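Local coordinates for protein NADH-dependent FAD reductase (Streptomyces globisporus, PDB 4R82) that reduces FAD with NADH and releases FADH2, which diffuses to the halogenase and monooxygenase that work in biosynthesis of the enediyne antibiotic C-1027, at residues A95-D100 and F110-W115; I137-E142 and I148-V153; E163-L166 and R171-R174. All coordinates share one frame; numbering follows the deposited sequence. Where two conformers were deposited one is given.

Contact 1. Residues A95-D100 and F110-W115. With FAD (flavin-adenine dinucleotide), chain K.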
loop_
_atom_site.group_PDB
_atom_site.type_symbol
_atom_site.label_atom_id
_atom_site.label_comp_id
_atom_site.label_asym_id
_atom_site.label_seq_id
_atom_site.Cartn_x
_atom_site.Cartn_y
_atom_site.Cartn_z
ATOM N N ALA A 95 -10.810 -12.476 -6.243
ATOM C CA ALA A 95 -10.088 -11.291 -6.696
ATOM C C ALA A 95 -10.422 -10.991 -8.153
ATOM O O ALA A 95 -10.669 -9.843 -8.521
ATOM C CB ALA A 95 -8.593 -11.463 -6.518
ATOM N N ARG A 96 -10.428 -12.029 -8.977
ATOM C CA ARG A 96 -10.759 -11.844 -10.387
ATOM C C ARG A 96 -12.205 -11.409 -10.578
ATOM O O ARG A 96 -12.501 -10.537 -11.402
ATOM C CB ARG A 96 -10.458 -13.112 -11.180
ATOM C CG ARG A 96 -8.974 -13.405 -11.267
ATOM C CD ARG A 96 -8.692 -14.597 -12.167
ATOM N NE ARG A 96 -7.280 -14.963 -12.117
ATOM C CZ ARG A 96 -6.336 -14.372 -12.842
ATOM N NH1 ARG A 96 -5.072 -14.759 -12.737
ATOM N NH2 ARG A 96 -6.659 -13.388 -13.670
ATOM N N HIS A 97 -13.100 -11.995 -9.792
ATOM C CA HIS A 97 -14.522 -11.725 -9.941
ATOM C C HIS A 97 -14.850 -10.261 -9.665
ATOM O O HIS A 97 -15.610 -9.624 -10.413
ATOM C CB HIS A 97 -15.330 -12.609 -8.997
ATOM C CG HIS A 97 -16.797 -12.345 -9.050
ATOM N ND1 HIS A 97 -17.562 -12.625 -10.163
ATOM C CD2 HIS A 97 -17.637 -11.802 -8.140
ATOM C CE1 HIS A 97 -18.815 -12.277 -9.929
ATOM N NE2 HIS A 97 -18.888 -11.780 -8.708
ATOM N N PHE A 98 -14.277 -9.722 -8.594
ATOM C CA PHE A 98 -14.556 -8.344 -8.214
ATOM C C PHE A 98 -13.710 -7.321 -8.964
ATOM O O PHE A 98 -13.827 -6.118 -8.737
ATOM C CB PHE A 98 -14.445 -8.178 -6.693
ATOM C CG PHE A 98 -15.601 -8.794 -5.951
ATOM C CD1 PHE A 98 -16.853 -8.178 -5.967
ATOM C CD2 PHE A 98 -15.449 -9.997 -5.273
ATOM C CE1 PHE A 98 -17.929 -8.747 -5.291
ATOM C CE2 PHE A 98 -16.525 -10.575 -4.600
ATOM C CZ PHE A 98 -17.762 -9.953 -4.614
ATOM N N ALA A 99 -12.868 -7.802 -9.877
ATOM C CA ALA A 99 -12.146 -6.922 -10.795
ATOM C C ALA A 99 -12.812 -6.876 -12.171
ATOM O O ALA A 99 -12.405 -6.089 -13.039
ATOM C CB ALA A 99 -10.703 -7.367 -10.930
ATOM N N ASP A 100 -13.808 -7.737 -12.382
ATOM C CA ASP A 100 -14.496 -7.813 -13.663
ATOM C C ASP A 100 -15.350 -6.568 -13.846
ATOM O O ASP A 100 -16.117 -6.199 -12.957
ATOM C CB ASP A 100 -15.378 -9.067 -13.724
ATOM C CG ASP A 100 -15.956 -9.313 -15.106
ATOM O OD1 ASP A 100 -15.831 -8.427 -15.981
ATOM O OD2 ASP A 100 -16.544 -10.398 -15.316
ATOM N N PHE A 110 -22.754 -10.638 -5.949
ATOM C CA PHE A 110 -22.339 -11.389 -4.766
ATOM C C PHE A 110 -22.857 -12.837 -4.684
ATOM O O PHE A 110 -22.617 -13.522 -3.686
ATOM C CB PHE A 110 -22.761 -10.637 -3.501
ATOM C CG PHE A 110 -21.990 -9.374 -3.257
ATOM C CD1 PHE A 110 -20.787 -9.407 -2.565
ATOM C CD2 PHE A 110 -22.473 -8.148 -3.711
ATOM C CE1 PHE A 110 -20.071 -8.242 -2.331
ATOM C CE2 PHE A 110 -21.760 -6.977 -3.471
ATOM C CZ PHE A 110 -20.564 -7.026 -2.786
ATOM N N ASP A 111 -23.561 -13.315 -5.708
ATOM C CA ASP A 111 -24.096 -14.681 -5.645
ATOM C C ASP A 111 -23.070 -15.769 -5.992
ATOM O O ASP A 111 -23.367 -16.962 -5.913
ATOM C CB ASP A 111 -25.382 -14.832 -6.473
ATOM C CG ASP A 111 -25.213 -14.394 -7.915
ATOM O OD1 ASP A 111 -24.075 -14.438 -8.430
ATOM O OD2 ASP A 111 -26.230 -14.017 -8.538
ATOM N N THR A 112 -21.864 -15.345 -6.357
ATOM C CA THR A 112 -20.762 -16.252 -6.675
ATOM C C THR A 112 -19.934 -16.551 -5.428
ATOM O O THR A 112 -19.305 -17.608 -5.303
ATOM C CB THR A 112 -19.871 -15.639 -7.788
ATOM O OG1 THR A 112 -20.430 -15.960 -9.066
ATOM C CG2 THR A 112 -18.430 -16.150 -7.727
ATOM N N VAL A 113 -19.976 -15.619 -4.483
ATOM C CA VAL A 113 -19.110 -15.666 -3.322
ATOM C C VAL A 113 -19.930 -15.870 -2.042
ATOM O O VAL A 113 -21.114 -15.527 -1.990
ATOM C CB VAL A 113 -18.280 -14.358 -3.244
ATOM C CG1 VAL A 113 -19.186 -13.163 -3.007
ATOM C CG2 VAL A 113 -17.220 -14.442 -2.172
ATOM N N ASP A 114 -19.310 -16.462 -1.027
ATOM C CA ASP A 114 -19.913 -16.508 0.298
ATOM C C ASP A 114 -19.596 -15.184 0.986
ATOM O O ASP A 114 -18.476 -14.673 0.883
ATOM C CB ASP A 114 -19.360 -17.688 1.101
ATOM C CG ASP A 114 -20.079 -18.986 0.797
ATOM O OD1 ASP A 114 -20.896 -19.009 -0.149
ATOM O OD2 ASP A 114 -19.829 -19.983 1.507
ATOM N N TRP A 115 -20.593 -14.610 1.655
ATOM C CA TRP A 115 -20.383 -13.348 2.356
ATOM C C TRP A 115 -21.238 -13.287 3.613
ATOM O O TRP A 115 -22.213 -14.029 3.755
ATOM C CB TRP A 115 -20.693 -12.153 1.438
ATOM C CG TRP A 115 -22.065 -12.175 0.857
ATOM C CD1 TRP A 115 -22.462 -12.793 -0.301
ATOM C CD2 TRP A 115 -23.237 -11.544 1.393
ATOM N NE1 TRP A 115 -23.803 -12.592 -0.509
ATOM C CE2 TRP A 115 -24.304 -11.832 0.517
ATOM C CE3 TRP A 115 -23.485 -10.766 2.527
ATOM C CZ2 TRP A 115 -25.601 -11.366 0.738
ATOM C CZ3 TRP A 115 -24.780 -10.310 2.750
ATOM C CH2 TRP A 115 -25.817 -10.609 1.861
HETATM N N1 FAD K . -9.089 -0.225 -9.066
HETATM C C2 FAD K . -8.981 0.847 -8.298
HETATM O O2 FAD K . -9.724 1.978 -8.607
HETATM N N3 FAD K . -8.203 0.905 -7.219
HETATM C C4 FAD K . -7.466 -0.164 -6.881
HETATM O O4 FAD K . -6.657 -0.122 -5.762
HETATM C C4X FAD K . -7.518 -1.339 -7.683
HETATM N N5 FAD K . -6.749 -2.423 -7.350
HETATM C C5X FAD K . -6.844 -3.546 -8.118
HETATM C C6 FAD K . -6.063 -4.675 -7.759
HETATM C C7 FAD K . -6.131 -5.824 -8.550
HETATM C C7M FAD K . -5.292 -7.070 -8.188
HETATM C C8 FAD K . -6.978 -5.864 -9.671
HETATM C C8M FAD K . -7.041 -7.129 -10.505
HETATM C C9 FAD K . -7.753 -4.748 -10.024
HETATM C C9A FAD K . -7.690 -3.573 -9.238
HETATM N N10 FAD K . -8.456 -2.472 -9.576
HETATM C C10 FAD K . -8.361 -1.359 -8.794
HETATM C "C1'" FAD K . -9.341 -2.455 -10.744
HETATM C "C2'" FAD K . -10.787 -2.768 -10.416
HETATM O "O2'" FAD K . -10.820 -3.900 -9.560
HETATM C "C3'" FAD K . -11.507 -3.158 -11.701
HETATM O "O3'" FAD K . -10.748 -4.147 -12.368
HETATM C "C4'" FAD K . -11.598 -1.994 -12.638
HETATM O "O4'" FAD K . -11.931 -0.854 -11.894
HETATM C "C5'" FAD K . -12.599 -2.258 -13.791
HETATM O "O5'" FAD K . -13.978 -2.212 -13.385
HETATM P P FAD K . -14.588 -0.991 -12.474
HETATM O O1P FAD K . -16.055 -0.745 -12.800
HETATM O O2P FAD K . -13.796 0.264 -12.761
HETATM O O3P FAD K . -14.466 -1.374 -11.019
#
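Phe98 reaches over one face of the Phe110 ring with its CZ/CE1 side, CE1 standing off-centre above that face. Its CZ lies 3.7 Å from Phe110 CE1. The centroids are 5.2 Å apart and the planes meet at 49°, an oblique pairing that is neither a stack nor edge-to-face. Val113 adds a contact at the Phe98 ring edge: its CG1, held between backbone N and carbonyl carbon (chi1 65°), lies near the ring plane, 3.9 Å from Phe98 CZ. His97, next to Phe98 in sequence, meets Thr112, whose CB sits 4.2 Å from the centroid of the His97 imidazole and 16° off the ring normal, a CH-pi contact over the face, while His97 CD2 lies above the centre of the Phe98 ring. His97 NE2 has its polar partner just outside, in the carbonyl oxygen of Gln109. The contact thus joins the end of helix 92-97, with the type I beta turn His97-Asp100 that follows it, to the loop leading into strand 115-117, within the flavin reductase domain. Strands 35-39 and 124-126 flank the aromatic pair through Val36 and Ile126 on Phe98 and Thr38 and Pro124 on Phe110. On the far side of the turn the chain meets the cofactor: the ribityl O3' of FAD donates a hydrogen bond of 2.6 Å to Ala99 O, and Ala99 CB lies 3.7 Å from the flavin methyl C8M.

Contact 2. Residues I137-E142 and I148-V153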
loop_
_atom_site.group_PDB
_atom_site.type_symbol
_atom_site.label_atom_id
_atom_site.label_comp_id
_atom_site.label_asym_id
_atom_site.label_seq_id
_atom_site.Cartn_x
_atom_site.Cartn_y
_atom_site.Cartn_z
ATOM N N ILE A 137 -16.196 6.848 6.252
ATOM C CA ILE A 137 -15.476 7.771 5.387
ATOM C C ILE A 137 -15.247 9.087 6.126
ATOM O O ILE A 137 -16.178 9.704 6.647
ATOM C CB ILE A 137 -16.207 7.987 4.060
ATOM C CG1 ILE A 137 -16.146 6.689 3.255
ATOM C CG2 ILE A 137 -15.536 9.094 3.288
ATOM C CD1 ILE A 137 -17.026 6.652 2.057
ATOM N N HIS A 138 -13.982 9.486 6.178
ATOM C CA HIS A 138 -13.615 10.677 6.921
ATOM C C HIS A 138 -13.199 11.815 6.007
ATOM O O HIS A 138 -13.617 12.954 6.221
ATOM C CB HIS A 138 -12.538 10.369 7.963
ATOM C CG HIS A 138 -13.081 10.170 9.344
ATOM N ND1 HIS A 138 -14.315 9.603 9.583
ATOM C CD2 HIS A 138 -12.558 10.462 10.558
ATOM C CE1 HIS A 138 -14.530 9.555 10.886
ATOM N NE2 HIS A 138 -13.478 10.069 11.500
ATOM N N ARG A 139 -12.403 11.525 4.979
ATOM C CA ARG A 139 -12.002 12.548 4.017
ATOM C C ARG A 139 -11.966 11.977 2.607
ATOM O O ARG A 139 -11.725 10.784 2.415
ATOM C CB ARG A 139 -10.608 13.093 4.343
ATOM C CG ARG A 139 -10.471 13.785 5.685
ATOM C CD ARG A 139 -11.073 15.177 5.677
ATOM N NE ARG A 139 -10.793 15.867 6.933
ATOM C CZ ARG A 139 -11.472 15.678 8.062
ATOM N NH1 ARG A 139 -12.482 14.818 8.100
ATOM N NH2 ARG A 139 -11.137 16.348 9.154
ATOM N N LEU A 140 -12.194 12.848 1.632
ATOM C CA LEU A 140 -11.937 12.548 0.233
ATOM C C LEU A 140 -10.843 13.515 -0.217
ATOM O O LEU A 140 -10.985 14.744 -0.081
ATOM C CB LEU A 140 -13.189 12.766 -0.624
ATOM C CG LEU A 140 -14.106 11.573 -0.867
ATOM C CD1 LEU A 140 -14.703 11.100 0.430
ATOM C CD2 LEU A 140 -15.199 11.919 -1.864
ATOM N N TYR A 141 -9.752 12.975 -0.749
ATOM C CA TYR A 141 -8.632 13.797 -1.194
ATOM C C TYR A 141 -8.398 13.568 -2.681
ATOM O O TYR A 141 -8.540 12.442 -3.160
ATOM C CB TYR A 141 -7.353 13.383 -0.454
ATOM C CG TYR A 141 -7.296 13.673 1.035
ATOM C CD1 TYR A 141 -7.710 14.894 1.549
ATOM C CD2 TYR A 141 -6.790 12.732 1.917
ATOM C CE1 TYR A 141 -7.630 15.167 2.905
ATOM C CE2 TYR A 141 -6.712 12.989 3.273
ATOM C CZ TYR A 141 -7.132 14.202 3.764
ATOM O OH TYR A 141 -7.043 14.468 5.117
ATOM N N GLU A 142 -8.021 14.617 -3.403
ATOM C CA GLU A 142 -7.673 14.469 -4.814
ATOM C C GLU A 142 -6.433 13.600 -4.994
ATOM O O GLU A 142 -5.412 13.809 -4.334
ATOM C CB GLU A 142 -7.425 15.839 -5.441
ATOM C CG GLU A 142 -8.680 16.701 -5.560
ATOM C CD GLU A 142 -8.378 18.095 -6.080
ATOM O OE1 GLU A 142 -7.300 18.638 -5.744
ATOM O OE2 GLU A 142 -9.215 18.646 -6.830
ATOM N N ILE A 148 -8.658 9.578 -3.270
ATOM C CA ILE A 148 -8.146 8.906 -2.083
ATOM C C ILE A 148 -9.229 9.001 -1.023
ATOM O O ILE A 148 -9.613 10.102 -0.637
ATOM C CB ILE A 148 -6.873 9.608 -1.591
ATOM C CG1 ILE A 148 -5.798 9.550 -2.689
ATOM C CG2 ILE A 148 -6.349 8.973 -0.301
ATOM C CD1 ILE A 148 -4.591 10.447 -2.417
ATOM N N PHE A 149 -9.740 7.857 -0.572
ATOM C CA PHE A 149 -10.769 7.835 0.469
ATOM C C PHE A 149 -10.117 7.432 1.770
ATOM O O PHE A 149 -9.591 6.320 1.885
ATOM C CB PHE A 149 -11.876 6.823 0.124
ATOM C CG PHE A 149 -12.702 7.206 -1.072
ATOM C CD1 PHE A 149 -12.309 6.835 -2.355
ATOM C CD2 PHE A 149 -13.876 7.928 -0.916
ATOM C CE1 PHE A 149 -13.073 7.189 -3.461
ATOM C CE2 PHE A 149 -14.640 8.293 -2.018
ATOM C CZ PHE A 149 -14.242 7.921 -3.292
ATOM N N LEU A 150 -10.152 8.333 2.743
ATOM C CA LEU A 150 -9.574 8.080 4.056
ATOM C C LEU A 150 -10.712 7.674 4.977
ATOM O O LEU A 150 -11.688 8.420 5.138
ATOM C CB LEU A 150 -8.908 9.358 4.571
ATOM C CG LEU A 150 -8.121 9.306 5.884
ATOM C CD1 LEU A 150 -6.891 8.440 5.738
ATOM C CD2 LEU A 150 -7.730 10.712 6.334
ATOM N N GLY A 151 -10.609 6.484 5.562
ATOM C CA GLY A 151 -11.661 5.993 6.430
ATOM C C GLY A 151 -11.169 5.730 7.831
ATOM O O GLY A 151 -10.013 5.352 8.022
ATOM N N GLU A 152 -12.046 5.938 8.809
ATOM C CA GLU A 152 -11.725 5.594 10.188
ATOM C C GLU A 152 -12.260 4.192 10.471
ATOM O O GLU A 152 -13.420 3.892 10.176
ATOM C CB GLU A 152 -12.304 6.620 11.169
ATOM C CG GLU A 152 -12.001 6.252 12.629
ATOM C CD GLU A 152 -12.391 7.325 13.615
ATOM O OE1 GLU A 152 -12.724 8.445 13.180
ATOM O OE2 GLU A 152 -12.354 7.045 14.833
ATOM N N VAL A 153 -11.411 3.329 11.035
ATOM C CA VAL A 153 -11.786 1.949 11.312
ATOM C C VAL A 153 -12.757 1.927 12.491
ATOM O O VAL A 153 -12.410 2.381 13.589
ATOM C CB VAL A 153 -10.553 1.096 11.664
ATOM C CG1 VAL A 153 -10.969 -0.348 11.947
ATOM C CG2 VAL A 153 -9.529 1.148 10.519
#
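His138 N and Arg139 N both donate to Leu150 O, at 2.7 Å and 3.2 Å respectively, the mark of a classic beta bulge in the antiparallel hairpin of strands 131-143 and 146-158. The bulge is made by His138 and Arg139 opposite Leu150; beyond it Leu140 and Phe149 form a non-hydrogen-bonded pair and Tyr141 and Ile148 a hydrogen-bonded one, with Tyr141 N to Ile148 O and Ile148 N to Tyr141 O both 2.9 Å. The N-to-C directions of the two short segments are 159° apart, near antiparallel. Side chains sort by face. Leu140 and Phe149 run alongside each other from neighbouring strands, Leu140 CG lying 3.5 Å from Phe149 CE2. The other face carries Arg139, Tyr141, Ile148 and Leu150. Here Arg139 CB stands above the rim of the Tyr141 ring, Ile148 CG2 lies at its edge, and Tyr141 CE2 is 3.9 Å from Leu150 CD2. At the bulge, Glu152 CB lies over the His138 ring, 3.7 Å from its centroid, but this is tentative, as it describes one of two deposited conformers of His138. Farther out, Leu76 and Thr77 of helix 71-78 and Val66, an FAD-binding residue, pack round the Phe149 ring. The Tyr141 face meets the second subunit of the homodimer: Tyr141 stacks on Tyr141 of the other chain, and its OH hydrogen-bonds to Glu142 O there.

Contact 3. Residues E163-L166 and R171-R174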
loop_
_atom_site.group_PDB
_atom_site.type_symbol
_atom_site.label_atom_id
_atom_site.label_comp_id
_atom_site.label_asym_id
_atom_site.label_seq_id
_atom_site.Cartn_x
_atom_site.Cartn_y
_atom_site.Cartn_z
ATOM N N GLU A 163 -3.611 -16.387 5.865
ATOM C CA GLU A 163 -2.531 -15.545 5.371
ATOM C C GLU A 163 -2.954 -14.952 4.030
ATOM O O GLU A 163 -3.611 -15.628 3.239
ATOM C CB GLU A 163 -1.299 -16.434 5.193
ATOM C CG GLU A 163 -0.028 -15.741 4.799
ATOM C CD GLU A 163 1.176 -16.575 5.178
ATOM O OE1 GLU A 163 1.692 -16.385 6.298
ATOM O OE2 GLU A 163 1.579 -17.437 4.371
ATOM N N GLY A 164 -2.579 -13.700 3.762
ATOM C CA GLY A 164 -3.037 -13.015 2.558
ATOM C C GLY A 164 -2.458 -13.485 1.226
ATOM O O GLY A 164 -1.347 -14.021 1.162
HETATM N N MSE A 165 -3.227 -13.302 0.155
HETATM C CA MSE A 165 -2.684 -13.520 -1.179
HETATM C C MSE A 165 -1.827 -12.318 -1.538
HETATM O O MSE A 165 -1.887 -11.288 -0.862
HETATM C CB MSE A 165 -3.803 -13.750 -2.203
HETATM C CG MSE A 165 -4.804 -12.629 -2.332
HETATM SE SE MSE A 165 -6.150 -13.009 -3.728
HETATM C CE MSE A 165 -4.959 -13.320 -5.207
ATOM N N LEU A 166 -1.023 -12.457 -2.591
ATOM C CA LEU A 166 -0.099 -11.415 -3.023
ATOM C C LEU A 166 -0.347 -11.049 -4.480
ATOM O O LEU A 166 -0.835 -11.871 -5.265
ATOM C CB LEU A 166 1.345 -11.897 -2.873
ATOM C CG LEU A 166 1.724 -12.277 -1.445
ATOM C CD1 LEU A 166 3.065 -12.964 -1.401
ATOM C CD2 LEU A 166 1.748 -11.012 -0.613
ATOM N N ARG A 171 0.958 -10.030 -11.377
ATOM C CA ARG A 171 0.556 -11.431 -11.229
ATOM C C ARG A 171 0.164 -11.733 -9.803
ATOM O O ARG A 171 0.649 -11.098 -8.871
ATOM C CB ARG A 171 1.712 -12.374 -11.575
ATOM C CG ARG A 171 2.244 -12.279 -12.976
ATOM C CD ARG A 171 3.391 -13.250 -13.135
ATOM N NE ARG A 171 3.998 -13.193 -14.459
ATOM C CZ ARG A 171 3.488 -13.778 -15.536
ATOM N NH1 ARG A 171 4.110 -13.682 -16.703
ATOM N NH2 ARG A 171 2.348 -14.454 -15.450
ATOM N N PHE A 172 -0.697 -12.729 -9.624
ATOM C CA PHE A 172 -0.986 -13.192 -8.274
ATOM C C PHE A 172 0.137 -14.136 -7.848
ATOM O O PHE A 172 0.641 -14.925 -8.651
ATOM C CB PHE A 172 -2.350 -13.874 -8.211
ATOM C CG PHE A 172 -3.511 -12.933 -8.440
ATOM C CD1 PHE A 172 -3.566 -11.705 -7.798
ATOM C CD2 PHE A 172 -4.526 -13.271 -9.321
ATOM C CE1 PHE A 172 -4.634 -10.841 -8.013
ATOM C CE2 PHE A 172 -5.596 -12.416 -9.534
ATOM C CZ PHE A 172 -5.642 -11.198 -8.886
ATOM N N ARG A 173 0.558 -14.022 -6.593
ATOM C CA ARG A 173 1.706 -14.785 -6.104
ATOM C C ARG A 173 1.367 -15.335 -4.722
ATOM O O ARG A 173 0.349 -14.969 -4.148
ATOM C CB ARG A 173 2.946 -13.878 -6.026
ATOM C CG ARG A 173 3.449 -13.355 -7.366
ATOM C CD ARG A 173 4.046 -14.462 -8.218
ATOM N NE ARG A 173 5.190 -15.103 -7.567
ATOM C CZ ARG A 173 6.443 -14.669 -7.662
ATOM N NH1 ARG A 173 6.717 -13.595 -8.391
ATOM N NH2 ARG A 173 7.425 -15.306 -7.037
ATOM N N ARG A 174 2.232 -16.202 -4.200
ATOM C CA ARG A 174 2.069 -16.811 -2.878
ATOM C C ARG A 174 3.315 -16.592 -2.021
ATOM O O ARG A 174 4.420 -16.440 -2.553
ATOM C CB ARG A 174 1.879 -18.323 -3.025
ATOM C CG ARG A 174 0.454 -18.808 -2.968
ATOM C CD ARG A 174 0.403 -20.339 -2.985
ATOM N NE ARG A 174 -0.785 -20.831 -2.298
ATOM C CZ ARG A 174 -1.998 -20.858 -2.842
ATOM N NH1 ARG A 174 -2.181 -20.429 -4.084
ATOM N NH2 ARG A 174 -3.028 -21.313 -2.146
#
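Phe172 presents one ring face to the methyl CE of Met165, a selenomethionine, and its edge to Leu166 O. The methyl rides 3.3 Å above the ring plane, displaced toward the rim on the CG-CD1 side, and CE comes within 3.4 Å of Phe172 CD1. Measured to the centroid, CE lies 26° off the ring normal, which qualifies as CH-pi; the selenium is farther out, 5.3 Å from the Phe172 centroid but still above the face, so the methyl makes the close part of this Met-aromatic contact. Two torsions put it there: CG of Met165 stands between backbone N and carbonyl carbon (chi1 59°), and the chain then bends at chi3. In the ring plane, Leu166 O lies 3.7 Å from Phe172 CD1. The same carbonyl oxygen accepts from Arg173 N at 2.9 Å, with the donor well above the carbonyl plane, while Leu166 N gives a more bent bond to Arg173 O. These two bonds make Leu166 and Arg173 an antiparallel hydrogen-bonded pair in the small two-stranded sheet formed by strands 166-168 and 171-173. Leu166 turns to the side of this ladder occupied by Arg173, the two CB atoms side by side, and its CD1 reaches 3.7 Å from Arg174 C. Arg173 then bends at chi2 and chi3 toward the second subunit, where its guanidinium forms a salt bridge to Glu163 and a cation-pi contact with Phe175 of that chain. Phe172 also lines the FAD pocket and packs on Arg96 of helix 92-97.

How the contacts relate
Each contact mixes buried and exposed residues, yet the chemistry differs. Contact 1 relies on aromatic and apolar side chains between a helix end and a loop; contact 2 rests on a backbone ladder in the seven-stranded sheet, and contact 3 on a single bridged pair plus one methyl on a ring. Contacts 1 and 3 share a border at helix 92-97, where Ala95 CB packs on Met165 SE, and both border FAD. Contact 2 stands apart, its centre about 24 and 26 Å from theirs and across the chain's centre. Contacts 2 and 3 both pair an arginine with a glutamate across the dimer: Glu142 with Arg139 of the second subunit at contact 2, Arg173 with its Glu163 at contact 3.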